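Local atomic coordinates of decapping nuclease RAI1 (Candida albicans, PDB entry 5BUD), a protein that uses divalent metal ions to hydrolyse NAD and other 5' caps and triphosphates from RNA, and binds and stimulates the exoribonuclease RAT1. Residues 102-107 / 269-274; 259-264 / 280-285. One frame throughout, in Å; residues are numbered along the deposited sequence.

Contact 1. Residues 102-107 / 269-274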
ATOM      1  N   THR A 102      -1.953 -10.781   4.267  1.00 22.04           N
ATOM      2  CA  THR A 102      -0.938 -10.181   3.423  1.00 22.70           C
ATOM      3  C   THR A 102      -0.814  -8.678   3.608  1.00 25.15           C
ATOM      4  O   THR A 102      -1.456  -8.089   4.467  1.00 25.03           O
ATOM      5  CB  THR A 102      -1.148 -10.568   1.920  1.00 22.43           C
ATOM      6  OG1 THR A 102       0.029 -10.254   1.130  1.00 21.44           O
ATOM      7  CG2 THR A 102      -2.354  -9.940   1.350  1.00 21.77           C
ATOM      8  N   PHE A 103       0.070  -8.061   2.841  1.00 26.18           N
ATOM      9  CA  PHE A 103       0.168  -6.605   2.855  1.00 26.26           C
ATOM     10  C   PHE A 103      -0.680  -6.026   1.703  1.00 26.48           C
ATOM     11  O   PHE A 103      -0.794  -6.613   0.616  1.00 24.17           O
ATOM     12  CB  PHE A 103       1.616  -6.172   2.747  1.00 26.49           C
ATOM     13  CG  PHE A 103       2.432  -6.507   3.952  1.00 27.77           C
ATOM     14  CD1 PHE A 103       3.082  -7.727   4.052  1.00 28.03           C
ATOM     15  CD2 PHE A 103       2.565  -5.589   4.984  1.00 29.58           C
ATOM     16  CE1 PHE A 103       3.853  -8.026   5.173  1.00 29.23           C
ATOM     17  CE2 PHE A 103       3.320  -5.891   6.107  1.00 30.03           C
ATOM     18  CZ  PHE A 103       3.959  -7.109   6.202  1.00 28.36           C
ATOM     19  N   ARG A 104      -1.288  -4.878   1.954  1.00 27.78           N
ATOM     20  CA  ARG A 104      -2.106  -4.206   0.940  1.00 28.16           C
ATOM     21  C   ARG A 104      -1.384  -3.885  -0.365  1.00 28.48           C
ATOM     22  O   ARG A 104      -2.013  -3.950  -1.422  1.00 24.69           O
ATOM     23  CB  ARG A 104      -2.740  -2.926   1.485  1.00 32.19           C
ATOM     24  CG  ARG A 104      -1.803  -1.748   1.496  1.00 36.81           C
ATOM     25  CD  ARG A 104      -2.391  -0.526   0.795  1.00 37.19           C
ATOM     26  NE  ARG A 104      -1.424   0.537   0.968  1.00 38.88           N
ATOM     27  CZ  ARG A 104      -1.475   1.518   1.869  1.00 41.23           C
ATOM     28  NH1 ARG A 104      -2.504   1.676   2.718  1.00 41.80           N
ATOM     29  NH2 ARG A 104      -0.462   2.374   1.900  1.00 45.22           N
ATOM     30  N   GLU A 105      -0.083  -3.580  -0.327  1.00 26.57           N
ATOM     31  CA  GLU A 105       0.633  -3.243  -1.558  1.00 31.25           C
ATOM     32  C   GLU A 105       0.664  -4.433  -2.507  1.00 29.18           C
ATOM     33  O   GLU A 105       0.658  -4.284  -3.734  1.00 27.53           O
ATOM     34  CB  GLU A 105       2.062  -2.770  -1.276  1.00 39.02           C
ATOM     35  CG  GLU A 105       2.673  -2.052  -2.460  1.00 47.47           C
ATOM     36  CD  GLU A 105       4.186  -2.184  -2.574  1.00 56.46           C
ATOM     37  OE1 GLU A 105       4.718  -1.809  -3.648  1.00 60.59           O
ATOM     38  OE2 GLU A 105       4.838  -2.651  -1.614  1.00 61.88           O
ATOM     39  N   ILE A 106       0.660  -5.622  -1.932  1.00 28.27           N
ATOM     40  CA  ILE A 106       0.636  -6.825  -2.712  1.00 27.24           C
ATOM     41  C   ILE A 106      -0.684  -6.963  -3.494  1.00 25.21           C
ATOM     42  O   ILE A 106      -0.639  -7.213  -4.688  1.00 22.90           O
ATOM     43  CB  ILE A 106       0.930  -8.052  -1.836  1.00 27.78           C
ATOM     44  CG1 ILE A 106       2.416  -8.017  -1.436  1.00 28.22           C
ATOM     45  CG2 ILE A 106       0.615  -9.307  -2.610  1.00 27.62           C
ATOM     46  CD1 ILE A 106       2.782  -8.977  -0.334  1.00 32.17           C
ATOM     47  N   MET A 107      -1.832  -6.800  -2.849  1.00 24.21           N
ATOM     48  CA  MET A 107      -3.112  -6.814  -3.581  1.00 24.43           C
ATOM     49  C   MET A 107      -3.313  -5.638  -4.519  1.00 24.69           C
ATOM     50  O   MET A 107      -4.000  -5.773  -5.553  1.00 25.36           O
ATOM     51  CB  MET A 107      -4.288  -6.906  -2.615  1.00 27.25           C
ATOM     52  CG  MET A 107      -4.324  -8.227  -1.880  1.00 29.33           C
ATOM     53  SD  MET A 107      -4.411  -9.627  -3.025  1.00 36.21           S
ATOM     54  CE  MET A 107      -3.273 -10.680  -2.189  1.00 35.51           C
ATOM     55  N   TRP A 269      -6.718   4.926  -6.195  1.00 21.18           N
ATOM     56  CA  TRP A 269      -7.985   4.264  -5.947  1.00 19.95           C
ATOM     57  C   TRP A 269      -7.747   2.804  -5.573  1.00 20.27           C
ATOM     58  O   TRP A 269      -8.319   2.312  -4.576  1.00 21.36           O
ATOM     59  CB  TRP A 269      -8.963   4.387  -7.147  1.00 20.25           C
ATOM     60  CG  TRP A 269     -10.218   3.590  -6.959  1.00 20.11           C
ATOM     61  CD1 TRP A 269     -11.364   3.992  -6.297  1.00 19.60           C
ATOM     62  CD2 TRP A 269     -10.461   2.251  -7.383  1.00 22.19           C
ATOM     63  NE1 TRP A 269     -12.295   2.990  -6.313  1.00 18.28           N
ATOM     64  CE2 TRP A 269     -11.763   1.901  -6.949  1.00 20.81           C
ATOM     65  CE3 TRP A 269      -9.711   1.312  -8.106  1.00 22.90           C
ATOM     66  CZ2 TRP A 269     -12.322   0.641  -7.198  1.00 21.85           C
ATOM     67  CZ3 TRP A 269     -10.262   0.081  -8.374  1.00 23.89           C
ATOM     68  CH2 TRP A 269     -11.569  -0.246  -7.927  1.00 24.23           C
ATOM     69  N   CYS A 270      -6.905   2.094  -6.320  1.00 19.56           N
ATOM     70  CA  CYS A 270      -6.674   0.668  -6.007  1.00 20.97           C
ATOM     71  C   CYS A 270      -6.238   0.474  -4.539  1.00 22.99           C
ATOM     72  O   CYS A 270      -6.722  -0.411  -3.805  1.00 22.76           O
ATOM     73  CB  CYS A 270      -5.612   0.050  -6.926  1.00 20.43           C
ATOM     74  SG  CYS A 270      -6.200  -0.310  -8.607  1.00 21.67           S
ATOM     75  N   GLN A 271      -5.317   1.331  -4.138  1.00 23.69           N
ATOM     76  CA  GLN A 271      -4.676   1.256  -2.843  1.00 25.77           C
ATOM     77  C   GLN A 271      -5.704   1.581  -1.721  1.00 24.34           C
ATOM     78  O   GLN A 271      -5.789   0.884  -0.700  1.00 23.86           O
ATOM     79  CB  GLN A 271      -3.438   2.191  -2.924  1.00 28.35           C
ATOM     80  CG  GLN A 271      -2.843   2.764  -1.658  1.00 34.27           C
ATOM     81  CD  GLN A 271      -1.750   3.806  -1.954  1.00 37.46           C
ATOM     82  OE1 GLN A 271      -1.596   4.265  -3.090  1.00 34.32           O
ATOM     83  NE2 GLN A 271      -0.977   4.168  -0.928  1.00 40.11           N
ATOM     84  N   CYS A 272      -6.539   2.574  -1.962  1.00 23.10           N
ATOM     85  CA  CYS A 272      -7.470   3.066  -0.952  1.00 22.93           C
ATOM     86  C   CYS A 272      -8.750   2.270  -0.893  1.00 23.26           C
ATOM     87  O   CYS A 272      -9.280   2.063   0.195  1.00 21.43           O
ATOM     88  CB  CYS A 272      -7.763   4.541  -1.191  1.00 22.98           C
ATOM     89  SG  CYS A 272      -6.320   5.570  -0.888  1.00 23.15           S
ATOM     90  N   PHE A 273      -9.248   1.824  -2.052  1.00 22.67           N
ATOM     91  CA  PHE A 273     -10.370   0.899  -2.086  1.00 24.64           C
ATOM     92  C   PHE A 273     -10.066  -0.378  -1.298  1.00 24.02           C
ATOM     93  O   PHE A 273     -10.872  -0.827  -0.517  1.00 21.67           O
ATOM     94  CB  PHE A 273     -10.778   0.543  -3.535  1.00 29.15           C
ATOM     95  CG  PHE A 273     -11.982  -0.363  -3.609  1.00 33.67           C
ATOM     96  CD1 PHE A 273     -13.266   0.162  -3.562  1.00 37.19           C
ATOM     97  CD2 PHE A 273     -11.829  -1.732  -3.648  1.00 36.63           C
ATOM     98  CE1 PHE A 273     -14.377  -0.676  -3.593  1.00 38.73           C
ATOM     99  CE2 PHE A 273     -12.931  -2.573  -3.669  1.00 36.60           C
ATOM    100  CZ  PHE A 273     -14.205  -2.044  -3.654  1.00 37.32           C
ATOM    101  N   LEU A 274      -8.894  -0.969  -1.497  1.00 24.28           N
ATOM    102  CA  LEU A 274      -8.570  -2.226  -0.799  1.00 25.05           C
ATOM    103  C   LEU A 274      -8.576  -2.057   0.730  1.00 25.24           C
ATOM    104  O   LEU A 274      -9.006  -2.942   1.463  1.00 23.96           O
ATOM    105  CB  LEU A 274      -7.224  -2.791  -1.275  1.00 26.80           C
ATOM    106  CG  LEU A 274      -7.278  -3.463  -2.657  1.00 28.01           C
ATOM    107  CD1 LEU A 274      -5.909  -3.569  -3.304  1.00 29.38           C
ATOM    108  CD2 LEU A 274      -7.879  -4.849  -2.531  1.00 30.27           C
TER
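R104 and Q271 meet beside the metal site of this PD-(D/E)XK nuclease fold, where the start of helix 104-112 comes against helix 255-275. The guanidinium and the amide are inclined at 54° to each other, the one side chain passing aslant over the other. CG of Q271 lies over one face of the guanidinium near its rim, 3.7 Å from NE of R104. NE2 of Q271 comes to 3.4 Å from NH2 of R104, but both are donors, so this is packing of polar groups, and both nitrogens are hydrogen-bonded elsewhere. R104 also gives NH1 to the backbone O of E224; Q271 takes a hydrogen bond from NZ of K247 on OE1 and gives a weak one from NE2 to an RNA phosphate, consistent with the substrate-binding role inferred from relatives. An amide suits that place because it can accept and donate at once. With CG anti to the backbone N (chi1 157°) and the chain extended beyond it, Q271 carries its amide out to R104.

One turn further along each helix the contact becomes apolar. L274 directs CD1 at the backbone of M107, 3.5 Å from its C atom, while M107 bends its sulfur end away. L221 and Y329 touch both side chains, a greasy setting that suits leucine and methionine. CB of M107 lies 3.8 Å from CD1 of L274.

Contact 2. Residues 259-264 / 280-285. With nucleotides of chain C.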
ATOM      1  N   VAL A 259      -3.847  11.924 -19.100  1.00 26.02           N
ATOM      2  CA  VAL A 259      -3.903  10.456 -19.067  1.00 27.96           C
ATOM      3  C   VAL A 259      -2.963   9.890 -18.007  1.00 25.99           C
ATOM      4  O   VAL A 259      -3.304   8.924 -17.338  1.00 24.00           O
ATOM      5  CB  VAL A 259      -3.797   9.706 -20.441  1.00 32.56           C
ATOM      6  CG1 VAL A 259      -3.922  10.649 -21.631  1.00 35.88           C
ATOM      7  CG2 VAL A 259      -2.554   8.829 -20.539  1.00 31.96           C
ATOM      8  N   SER A 260      -1.813  10.518 -17.818  1.00 25.63           N
ATOM      9  CA  SER A 260      -0.921  10.120 -16.745  1.00 28.26           C
ATOM     10  C   SER A 260      -1.565  10.319 -15.363  1.00 24.72           C
ATOM     11  O   SER A 260      -1.425   9.467 -14.474  1.00 27.17           O
ATOM     12  CB  SER A 260       0.381  10.919 -16.848  1.00 31.31           C
ATOM     13  OG  SER A 260       1.277  10.477 -15.870  1.00 37.82           O
ATOM     14  N   PHE A 261      -2.272  11.427 -15.175  1.00 22.80           N
ATOM     15  CA  PHE A 261      -2.920  11.683 -13.911  1.00 23.44           C
ATOM     16  C   PHE A 261      -4.031  10.652 -13.687  1.00 23.42           C
ATOM     17  O   PHE A 261      -4.175  10.124 -12.583  1.00 23.89           O
ATOM     18  CB  PHE A 261      -3.457  13.128 -13.776  1.00 24.00           C
ATOM     19  CG  PHE A 261      -4.168  13.356 -12.466  1.00 23.65           C
ATOM     20  CD1 PHE A 261      -3.445  13.454 -11.268  1.00 23.58           C
ATOM     21  CD2 PHE A 261      -5.553  13.372 -12.401  1.00 24.67           C
ATOM     22  CE1 PHE A 261      -4.112  13.594 -10.062  1.00 22.87           C
ATOM     23  CE2 PHE A 261      -6.220  13.504 -11.186  1.00 23.28           C
ATOM     24  CZ  PHE A 261      -5.496  13.640 -10.024  1.00 23.22           C
ATOM     25  N   GLU A 262      -4.806  10.337 -14.728  1.00 22.72           N
ATOM     26  CA  GLU A 262      -5.777   9.228 -14.652  1.00 22.89           C
ATOM     27  C   GLU A 262      -5.129   7.916 -14.182  1.00 23.79           C
ATOM     28  O   GLU A 262      -5.682   7.222 -13.320  1.00 23.62           O
ATOM     29  CB  GLU A 262      -6.507   9.000 -15.985  1.00 22.41           C
ATOM     30  CG  GLU A 262      -7.535   7.890 -15.944  1.00 23.60           C
ATOM     31  CD  GLU A 262      -8.600   8.022 -17.038  1.00 23.34           C
ATOM     32  OE1 GLU A 262      -8.761   7.072 -17.803  1.00 24.74           O
ATOM     33  OE2 GLU A 262      -9.273   9.059 -17.100  1.00 23.95           O
ATOM     34  N   GLN A 263      -3.973   7.577 -14.752  1.00 25.40           N
ATOM     35  CA  GLN A 263      -3.268   6.350 -14.393  1.00 24.48           C
ATOM     36  C   GLN A 263      -2.848   6.334 -12.915  1.00 22.97           C
ATOM     37  O   GLN A 263      -3.019   5.318 -12.241  1.00 22.56           O
ATOM     38  CB  GLN A 263      -2.049   6.131 -15.304  1.00 27.26           C
ATOM     39  CG  GLN A 263      -2.449   5.926 -16.760  1.00 30.12           C
ATOM     40  CD  GLN A 263      -1.313   5.941 -17.761  1.00 33.91           C
ATOM     41  OE1 GLN A 263      -0.340   6.699 -17.648  1.00 38.84           O
ATOM     42  NE2 GLN A 263      -1.461   5.128 -18.788  1.00 37.02           N
ATOM     43  N   LYS A 264      -2.314   7.444 -12.423  1.00 23.34           N
ATOM     44  CA  LYS A 264      -1.881   7.563 -11.012  1.00 24.59           C
ATOM     45  C   LYS A 264      -3.060   7.502 -10.077  1.00 23.58           C
ATOM     46  O   LYS A 264      -2.972   6.893  -8.997  1.00 21.02           O
ATOM     47  CB  LYS A 264      -1.244   8.922 -10.738  1.00 28.20           C
ATOM     48  CG  LYS A 264       0.159   9.131 -11.226  1.00 35.15           C
ATOM     49  CD  LYS A 264       0.507  10.601 -11.044  1.00 38.40           C
ATOM     50  CE  LYS A 264       1.981  10.794 -10.797  1.00 41.90           C
ATOM     51  NZ  LYS A 264       2.296  12.210 -11.072  1.00 44.83           N
ATOM     52  N   ILE A 280      -8.700  10.785  -0.605  1.00 18.94           N
ATOM     53  CA  ILE A 280      -7.377  10.970  -1.211  1.00 20.30           C
ATOM     54  C   ILE A 280      -7.127  12.433  -1.503  1.00 22.14           C
ATOM     55  O   ILE A 280      -7.923  13.085  -2.201  1.00 21.35           O
ATOM     56  CB  ILE A 280      -7.256  10.180  -2.542  1.00 21.30           C
ATOM     57  CG1 ILE A 280      -7.651   8.745  -2.309  1.00 21.96           C
ATOM     58  CG2 ILE A 280      -5.860  10.320  -3.112  1.00 21.87           C
ATOM     59  CD1 ILE A 280      -7.762   7.880  -3.535  1.00 22.35           C
ATOM     60  N   ILE A 281      -6.037  12.980  -0.968  1.00 20.10           N
ATOM     61  CA  ILE A 281      -5.738  14.407  -1.109  1.00 20.10           C
ATOM     62  C   ILE A 281      -4.471  14.515  -1.946  1.00 20.15           C
ATOM     63  O   ILE A 281      -3.432  13.948  -1.598  1.00 19.61           O
ATOM     64  CB  ILE A 281      -5.571  15.090   0.263  1.00 22.19           C
ATOM     65  CG1 ILE A 281      -6.894  15.009   1.014  1.00 22.93           C
ATOM     66  CG2 ILE A 281      -5.099  16.524   0.133  1.00 25.77           C
ATOM     67  CD1 ILE A 281      -6.968  15.726   2.333  1.00 23.40           C
ATOM     68  N   TYR A 282      -4.567  15.236  -3.046  1.00 18.23           N
ATOM     69  CA  TYR A 282      -3.428  15.536  -3.896  1.00 20.01           C
ATOM     70  C   TYR A 282      -2.895  16.929  -3.639  1.00 21.14           C
ATOM     71  O   TYR A 282      -3.640  17.921  -3.626  1.00 20.75           O
ATOM     72  CB  TYR A 282      -3.794  15.381  -5.388  1.00 20.61           C
ATOM     73  CG  TYR A 282      -3.602  13.986  -5.899  1.00 21.12           C
ATOM     74  CD1 TYR A 282      -4.554  13.019  -5.667  1.00 22.73           C
ATOM     75  CD2 TYR A 282      -2.459  13.629  -6.631  1.00 21.20           C
ATOM     76  CE1 TYR A 282      -4.397  11.741  -6.145  1.00 22.28           C
ATOM     77  CE2 TYR A 282      -2.288  12.333  -7.072  1.00 21.73           C
ATOM     78  CZ  TYR A 282      -3.271  11.403  -6.813  1.00 22.91           C
ATOM     79  OH  TYR A 282      -3.170  10.118  -7.246  1.00 26.70           O
ATOM     80  N   GLY A 283      -1.597  16.998  -3.390  1.00 21.46           N
ATOM     81  CA  GLY A 283      -0.880  18.272  -3.428  1.00 23.05           C
ATOM     82  C   GLY A 283      -0.283  18.435  -4.818  1.00 23.97           C
ATOM     83  O   GLY A 283       0.592  17.658  -5.195  1.00 23.65           O
ATOM     84  N   PHE A 284      -0.802  19.403  -5.583  1.00 24.45           N
ATOM     85  CA  PHE A 284      -0.292  19.728  -6.917  1.00 26.06           C
ATOM     86  C   PHE A 284       0.814  20.778  -6.823  1.00 24.66           C
ATOM     87  O   PHE A 284       0.625  21.838  -6.224  1.00 23.35           O
ATOM     88  CB  PHE A 284      -1.442  20.212  -7.822  1.00 24.91           C
ATOM     89  CG  PHE A 284      -2.393  19.118  -8.202  1.00 23.65           C
ATOM     90  CD1 PHE A 284      -2.009  18.151  -9.105  1.00 23.17           C
ATOM     91  CD2 PHE A 284      -3.631  19.017  -7.606  1.00 23.78           C
ATOM     92  CE1 PHE A 284      -2.855  17.115  -9.440  1.00 23.29           C
ATOM     93  CE2 PHE A 284      -4.484  17.996  -7.931  1.00 23.51           C
ATOM     94  CZ  PHE A 284      -4.099  17.036  -8.839  1.00 24.25           C
ATOM     95  N   ARG A 285       1.963  20.479  -7.415  1.00 25.32           N
ATOM     96  CA  ARG A 285       3.128  21.356  -7.311  1.00 27.87           C
ATOM     97  C   ARG A 285       3.656  21.716  -8.702  1.00 28.94           C
ATOM     98  O   ARG A 285       3.398  21.013  -9.685  1.00 29.29           O
ATOM     99  CB  ARG A 285       4.220  20.713  -6.417  1.00 27.64           C
ATOM    100  CG  ARG A 285       4.575  19.262  -6.739  1.00 28.82           C
ATOM    101  CD  ARG A 285       5.612  19.213  -7.831  1.00 29.04           C
ATOM    102  NE  ARG A 285       5.850  17.889  -8.389  1.00 31.24           N
ATOM    103  CZ  ARG A 285       6.394  17.678  -9.588  1.00 30.21           C
ATOM    104  NH1 ARG A 285       6.727  18.700 -10.343  1.00 31.47           N
ATOM    105  NH2 ARG A 285       6.594  16.448 -10.044  1.00 31.57           N
TER
ATOM    106  P     U C   3       5.829  12.388  -9.328  1.00 30.49           P
ATOM    107  OP1   U C   3       5.431  13.789  -9.551  1.00 30.93           O
ATOM    108  OP2   U C   3       4.849  11.297  -9.504  1.00 27.74           O
ATOM    109  O5'   U C   3       7.088  12.083 -10.250  1.00 30.50           O
ATOM    110  C5'   U C   3       8.160  13.040 -10.358  1.00 30.57           C
ATOM    111  C4'   U C   3       8.668  13.100 -11.768  1.00 33.12           C
ATOM    112  O4'   U C   3       9.390  11.880 -12.078  1.00 36.35           O
ATOM    113  C3'   U C   3       7.596  13.243 -12.844  1.00 35.29           C
ATOM    114  O3'   U C   3       8.138  14.053 -13.868  1.00 32.09           O
ATOM    115  C2'   U C   3       7.364  11.806 -13.292  1.00 37.01           C
ATOM    116  O2'   U C   3       6.890  11.683 -14.619  1.00 39.84           O
ATOM    117  C1'   U C   3       8.770  11.219 -13.165  1.00 38.28           C
ATOM    118  N1    U C   3       8.802   9.776 -12.892  1.00 43.70           N
ATOM    119  C2    U C   3       9.417   8.954 -13.820  1.00 46.22           C
ATOM    120  O2    U C   3       9.901   9.371 -14.858  1.00 45.31           O
ATOM    121  N3    U C   3       9.434   7.622 -13.489  1.00 47.52           N
ATOM    122  C4    U C   3       8.911   7.036 -12.356  1.00 48.14           C
ATOM    123  O4    U C   3       9.008   5.818 -12.203  1.00 48.88           O
ATOM    124  C5    U C   3       8.295   7.952 -11.443  1.00 46.21           C
ATOM    125  C6    U C   3       8.267   9.258 -11.733  1.00 44.30           C
ATOM    126  P     U C   4       7.771  15.579 -13.955  1.00 39.02           P
ATOM    127  OP1   U C   4       8.881  16.289 -14.644  1.00 40.68           O
ATOM    128  OP2   U C   4       7.311  16.028 -12.628  1.00 44.08           O
ATOM    129  O5'   U C   4       6.526  15.553 -14.944  1.00 48.16           O
ATOM    130  C5'   U C   4       6.719  15.263 -16.338  1.00 58.84           C
ATOM    131  C4'   U C   4       5.883  16.211 -17.154  1.00 65.49           C
ATOM    132  O4'   U C   4       5.619  15.635 -18.460  1.00 68.66           O
ATOM    133  C3'   U C   4       4.498  16.401 -16.579  1.00 68.06           C
ATOM    134  O3'   U C   4       3.956  17.586 -17.136  1.00 70.05           O
ATOM    135  C2'   U C   4       3.840  15.090 -16.995  1.00 70.93           C
ATOM    136  O2'   U C   4       2.433  15.032 -16.869  1.00 79.47           O
ATOM    137  C1'   U C   4       4.391  14.923 -18.419  1.00 71.76           C
ATOM    138  N1    U C   4       4.654  13.527 -18.807  1.00 68.53           N
ATOM    139  C2    U C   4       3.757  12.561 -18.387  1.00 63.46           C
ATOM    140  O2    U C   4       2.770  12.819 -17.719  1.00 53.83           O
ATOM    141  N3    U C   4       4.064  11.281 -18.773  1.00 68.06           N
ATOM    142  C4    U C   4       5.147  10.871 -19.520  1.00 72.10           C
ATOM    143  O4    U C   4       5.283   9.675 -19.785  1.00 74.75           O
ATOM    144  C5    U C   4       6.029  11.926 -19.918  1.00 74.29           C
ATOM    145  C6    U C   4       5.759  13.187 -19.557  1.00 73.59           C
TER
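F261 presses the edge of its ring against the face of Y282, joining the helix to the last strand of the beta-alpha-beta unit formed by strand 243-250, helix 255-275 and strand 279-285. In this T-shaped pair the centroids are 5.1 Å apart and the planes stand at 71°. CE1 of F261 does the touching, 3.7 Å from CE2 of Y282 and offset toward the rim of that ring. The same CE1 lies 3.7 Å from CZ of F284; these two rings are tilted at 52° and form neither a stack nor a T, but they complete an aromatic cluster. The axes of segments 259-264 and 280-285 come no closer than 12.9 Å, a gap that large flat side chains span well. F261 reaches across because its CG is anti to the backbone N, although its CB does not point straight at the strand. The Y282 side chain also packs on L265 and A268 of the same helix.

Beyond the aromatic cluster the packing loosens at K264, which barely touches the strand: its CB is 4.2 Å from OH of Y282, and its extended chain takes NZ to S249 OG and, weakly, to OP2 of U3 of chain C. A long basic side chain suits a place beside the RNA backbone; R285 at the strand end meets it too, its chain bent at chi2, and grips the phosphates directly. NH2 of R285 bridges consecutive phosphates, donating to OP1 of U3 of chain C at 2.9 Å and, more nearly straight at 166°, to OP2 of U4 of chain C at 2.7 Å.

Overall arrangement
Helix 255-275 serves both contacts, whose centres lie about 17 Å apart: its C-terminal part meets 102-107 in contact 1, and an earlier part faces strand 279-285 in contact 2. The two touch directly, with SG of C272 3.7 Å from CG1 of I280. K247, a substrate-binding residue by similarity, lies between them, its side chain about 3 Å from those of both Q271 and Y282 between nearest atoms. Contact 1 is nearer the metals: measured likewise, the R104 side chain is about 5 Å from a manganese ion, against about 9 Å for Y282. Together they follow the bound RNA, Q271 near the catalytic centre and K264 and R285 at the phosphates of U3 and U4 of chain C.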